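GH5 (Bacteroidetes bacterium AC2a, PDB 4YHG) probably hydrolyses beta-1,4-glucosidic linkages in cellulose, as an endoglucanase of glycoside hydrolase family 5 with a beta/alpha-barrel fold. Local coordinates at residues 330-335 with 343-348. The protein carries 1 engineered substitution. Residues are numbered along the deposited sequence; the frame is centred on the assembly and turned at random.
Sequences YWDNGN and FGVIDH. With BGC (beta-D-glucopyranose), chain C; BGC (beta-D-glucopyranose), chain B.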
ATOM      1  N   TYR A 330       2.383  -6.507   2.808  1.00 23.81           N
ATOM      2  CA  TYR A 330       3.854  -6.373   2.852  1.00 23.21           C
ATOM      3  C   TYR A 330       4.413  -5.911   1.508  1.00 23.52           C
ATOM      4  O   TYR A 330       3.947  -6.366   0.466  1.00 25.03           O
ATOM      5  CB  TYR A 330       4.484  -7.691   3.279  1.00 22.68           C
ATOM      6  CG  TYR A 330       5.981  -7.706   3.182  1.00 22.91           C
ATOM      7  CD1 TYR A 330       6.769  -7.138   4.177  1.00 23.07           C
ATOM      8  CD2 TYR A 330       6.609  -8.283   2.106  1.00 23.31           C
ATOM      9  CE1 TYR A 330       8.152  -7.152   4.091  1.00 23.19           C
ATOM     10  CE2 TYR A 330       7.990  -8.277   1.995  1.00 24.27           C
ATOM     11  CZ  TYR A 330       8.755  -7.719   2.995  1.00 23.07           C
ATOM     12  OH  TYR A 330      10.100  -7.701   2.888  1.00 23.39           O
ATOM     13  N   TRP A 331       5.390  -5.011   1.535  1.00 22.86           N
ATOM     14  CA  TRP A 331       6.020  -4.538   0.333  1.00 24.38           C
ATOM     15  C   TRP A 331       7.135  -5.498  -0.121  1.00 26.09           C
ATOM     16  O   TRP A 331       8.145  -5.662   0.570  1.00 25.16           O
ATOM     17  CB  TRP A 331       6.594  -3.132   0.549  1.00 25.55           C
ATOM     18  CG  TRP A 331       7.287  -2.604  -0.677  1.00 26.80           C
ATOM     19  CD1 TRP A 331       8.644  -2.475  -0.868  1.00 27.75           C
ATOM     20  CD2 TRP A 331       6.670  -2.192  -1.893  1.00 27.60           C
ATOM     21  NE1 TRP A 331       8.896  -1.986  -2.116  1.00 30.08           N
ATOM     22  CE2 TRP A 331       7.707  -1.813  -2.778  1.00 28.26           C
ATOM     23  CE3 TRP A 331       5.340  -2.099  -2.323  1.00 26.67           C
ATOM     24  CZ2 TRP A 331       7.464  -1.366  -4.053  1.00 28.32           C
ATOM     25  CZ3 TRP A 331       5.096  -1.634  -3.583  1.00 28.00           C
ATOM     26  CH2 TRP A 331       6.152  -1.268  -4.444  1.00 29.28           C
ATOM     27  N   ASP A 332       6.938  -6.141  -1.274  1.00 26.64           N
ATOM     28  CA  ASP A 332       7.946  -7.043  -1.832  1.00 26.81           C
ATOM     29  C   ASP A 332       8.404  -6.507  -3.190  1.00 27.87           C
ATOM     30  O   ASP A 332       7.653  -6.487  -4.149  1.00 28.36           O
ATOM     31  CB  ASP A 332       7.358  -8.438  -1.949  1.00 26.79           C
ATOM     32  CG  ASP A 332       8.380  -9.471  -2.319  1.00 27.91           C
ATOM     33  OD1 ASP A 332       9.199  -9.217  -3.251  1.00 29.94           O
ATOM     34  OD2 ASP A 332       8.352 -10.555  -1.694  1.00 26.91           O
ATOM     35  N   ASN A 333       9.643  -6.055  -3.274  1.00 28.79           N
ATOM     36  CA  ASN A 333      10.174  -5.575  -4.555  1.00 30.13           C
ATOM     37  C   ASN A 333      11.029  -6.592  -5.294  1.00 30.18           C
ATOM     38  O   ASN A 333      11.615  -6.255  -6.309  1.00 30.60           O
ATOM     39  CB  ASN A 333      10.967  -4.286  -4.351  1.00 31.43           C
ATOM     40  CG  ASN A 333      12.197  -4.481  -3.468  1.00 31.12           C
ATOM     41  OD1 ASN A 333      12.598  -5.609  -3.148  1.00 31.53           O
ATOM     42  ND2 ASN A 333      12.798  -3.383  -3.083  1.00 30.69           N
ATOM     43  N   GLY A 334      11.079  -7.829  -4.803  1.00 30.72           N
ATOM     44  CA  GLY A 334      11.834  -8.908  -5.463  1.00 33.49           C
ATOM     45  C   GLY A 334      13.330  -8.948  -5.190  1.00 36.22           C
ATOM     46  O   GLY A 334      14.023  -9.873  -5.632  1.00 37.15           O
ATOM     47  N   ASN A 335      13.829  -7.954  -4.447  1.00 38.59           N
ATOM     48  CA  ASN A 335      15.261  -7.801  -4.190  1.00 40.48           C
ATOM     49  C   ASN A 335      15.704  -8.647  -2.997  1.00 39.65           C
ATOM     50  O   ASN A 335      15.243  -8.448  -1.896  1.00 38.82           O
ATOM     51  CB  ASN A 335      15.576  -6.323  -3.932  1.00 41.57           C
ATOM     52  CG  ASN A 335      17.068  -6.019  -3.948  1.00 45.53           C
ATOM     53  OD1 ASN A 335      17.917  -6.902  -3.834  1.00 45.86           O
ATOM     54  ND2 ASN A 335      17.388  -4.755  -4.141  1.00 49.62           N
ATOM     55  N   PHE A 343      13.738  -6.037   0.258  1.00 30.36           N
ATOM     56  CA  PHE A 343      12.369  -6.393   0.658  1.00 29.64           C
ATOM     57  C   PHE A 343      11.882  -7.720   0.066  1.00 28.60           C
ATOM     58  O   PHE A 343      10.863  -8.250   0.488  1.00 27.97           O
ATOM     59  CB  PHE A 343      11.405  -5.284   0.233  1.00 28.74           C
ATOM     60  CG  PHE A 343      11.442  -4.065   1.092  1.00 27.60           C
ATOM     61  CD1 PHE A 343      10.831  -4.059   2.317  1.00 27.55           C
ATOM     62  CD2 PHE A 343      12.002  -2.878   0.617  1.00 30.73           C
ATOM     63  CE1 PHE A 343      10.819  -2.919   3.104  1.00 28.34           C
ATOM     64  CE2 PHE A 343      11.992  -1.718   1.394  1.00 31.01           C
ATOM     65  CZ  PHE A 343      11.405  -1.742   2.645  1.00 29.84           C
ATOM     66  N   GLY A 344      12.597  -8.265  -0.907  1.00 29.13           N
ATOM     67  CA  GLY A 344      12.146  -9.499  -1.547  1.00 29.83           C
ATOM     68  C   GLY A 344      12.114 -10.694  -0.608  1.00 29.00           C
ATOM     69  O   GLY A 344      13.126 -10.998   0.006  1.00 28.21           O
ATOM     70  N   VAL A 345      10.942 -11.342  -0.503  1.00 28.21           N
ATOM     71  CA  VAL A 345      10.773 -12.603   0.217  1.00 28.04           C
ATOM     72  C   VAL A 345      10.161 -13.694  -0.653  1.00 30.19           C
ATOM     73  O   VAL A 345      10.318 -14.869  -0.334  1.00 30.98           O
ATOM     74  CB  VAL A 345       9.917 -12.462   1.517  1.00 26.55           C
ATOM     75  CG1 VAL A 345      10.494 -11.413   2.466  1.00 25.65           C
ATOM     76  CG2 VAL A 345       8.471 -12.150   1.212  1.00 25.84           C
ATOM     77  N   ILE A 346       9.434 -13.326  -1.715  1.00 31.12           N
ATOM     78  CA  ILE A 346       8.834 -14.313  -2.641  1.00 31.91           C
ATOM     79  C   ILE A 346       9.163 -13.963  -4.092  1.00 32.73           C
ATOM     80  O   ILE A 346       8.983 -12.829  -4.509  1.00 33.26           O
ATOM     81  CB  ILE A 346       7.304 -14.418  -2.438  1.00 32.43           C
ATOM     82  CG1 ILE A 346       7.004 -15.261  -1.201  1.00 32.95           C
ATOM     83  CG2 ILE A 346       6.623 -15.054  -3.642  1.00 34.25           C
ATOM     84  CD1 ILE A 346       5.566 -15.217  -0.753  1.00 32.98           C
ATOM     85  N   ASP A 347       9.641 -14.938  -4.857  1.00 32.94           N
ATOM     86  CA  ASP A 347       9.992 -14.708  -6.243  1.00 34.94           C
ATOM     87  C   ASP A 347       8.767 -14.323  -7.044  1.00 33.97           C
ATOM     88  O   ASP A 347       7.728 -14.967  -6.950  1.00 33.38           O
ATOM     89  CB  ASP A 347      10.594 -15.964  -6.858  1.00 38.12           C
ATOM     90  CG  ASP A 347      11.079 -15.734  -8.265  1.00 40.65           C
ATOM     91  OD1 ASP A 347      10.309 -15.827  -9.243  1.00 43.81           O
ATOM     92  OD2 ASP A 347      12.258 -15.447  -8.408  1.00 43.11           O
ATOM     93  N   HIS A 348       8.900 -13.294  -7.864  1.00 33.76           N
ATOM     94  CA  HIS A 348       7.745 -12.739  -8.559  1.00 33.76           C
ATOM     95  C   HIS A 348       7.270 -13.590  -9.752  1.00 36.31           C
ATOM     96  O   HIS A 348       6.129 -13.451 -10.201  1.00 35.83           O
ATOM     97  CB  HIS A 348       8.038 -11.296  -8.984  1.00 33.61           C
ATOM     98  CG  HIS A 348       8.074 -10.332  -7.835  1.00 32.96           C
ATOM     99  ND1 HIS A 348       7.774  -8.994  -7.965  1.00 32.87           N
ATOM    100  CD2 HIS A 348       8.347 -10.529  -6.522  1.00 31.74           C
ATOM    101  CE1 HIS A 348       7.881  -8.403  -6.787  1.00 31.43           C
ATOM    102  NE2 HIS A 348       8.215  -9.318  -5.894  1.00 31.64           N
TER
HETATM  103  C2  BGC C   1       6.160   3.519  -2.613  1.00 58.04           C
HETATM  104  C3  BGC C   1       6.854   2.221  -3.116  1.00 55.93           C
HETATM  105  C4  BGC C   1       8.308   2.235  -2.602  1.00 54.96           C
HETATM  106  C5  BGC C   1       8.262   2.203  -1.082  1.00 55.18           C
HETATM  107  C6  BGC C   1       9.611   1.887  -0.431  1.00 50.90           C
HETATM  108  C1  BGC C   1       6.408   3.808  -1.097  1.00 61.08           C
HETATM  109  O1  BGC C   1       6.071   5.173  -0.737  1.00 60.46           O
HETATM  110  O2  BGC C   1       4.747   3.451  -2.880  1.00 47.80           O
HETATM  111  O3  BGC C   1       6.762   2.093  -4.563  1.00 46.11           O
HETATM  112  O4  BGC C   1       9.131   1.180  -3.113  1.00 57.29           O
HETATM  113  O5  BGC C   1       7.769   3.501  -0.679  1.00 60.67           O
HETATM  114  O6  BGC C   1      10.492   2.993  -0.641  1.00 49.60           O
HETATM  115  C2  BGC B   2      11.170   0.339  -4.171  1.00 46.41           C
HETATM  116  C3  BGC B   2      12.541   0.749  -4.767  1.00 48.15           C
HETATM  117  C4  BGC B   2      12.276   1.712  -5.937  1.00 51.60           C
HETATM  118  C5  BGC B   2      11.477   2.918  -5.387  1.00 54.80           C
HETATM  119  C6  BGC B   2      11.313   3.982  -6.463  1.00 53.16           C
HETATM  120  C1  BGC B   2      10.386   1.593  -3.710  1.00 51.86           C
HETATM  121  O2  BGC B   2      11.271  -0.588  -3.073  1.00 38.74           O
HETATM  122  O3  BGC B   2      13.410  -0.345  -5.177  1.00 41.59           O
HETATM  123  O4  BGC B   2      13.517   2.164  -6.503  1.00 54.32           O
HETATM  124  O5  BGC B   2      10.200   2.531  -4.806  1.00 50.17           O
HETATM  125  O6  BGC B   2      10.195   4.799  -6.142  1.00 55.67           O
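Gly334 and Gly344 bring the two backbones together, their CA atoms 4.0 Å apart, and Gly344 N donates to Asn335 O (2.8 Å), linking two parts of the loop that follows strand 327-332. A CB modelled on Gly344 would clash with Gly334 C and Asn335 N. Asp332, its CG anti to the backbone N (chi1 -171°), turns its carboxylate into the curve of 343-348. Its OD2 takes Ile346 N on the syn lone pair and Val345 N (3.0 Å) from above the carboxylate plane; Trp18 NE1 is a further donor. OD1 receives His348 NE2 at 2.8 Å, from the other side of that plane, and Gly334 N, closing an Asx turn. Gln23 OE1 bonds His348 ND1, fixing the imidazole from its other nitrogen. With an alanine here, the amides of Val345 and Ile346 and His348 NE2 would probably lose their acceptor, leaving the loop free to shift. Tyr330 OH donates to Phe343 O (2.6 Å). The Trp331 edge meets the Phe343 face, planes 81° apart, while Trp331 NE1 and Asn333 ND2 both donate to O2 of the chain B glucose. Buried carboxylate bonding thus ties the loop to the segment 330-335, whose next-door side chains bind glycan.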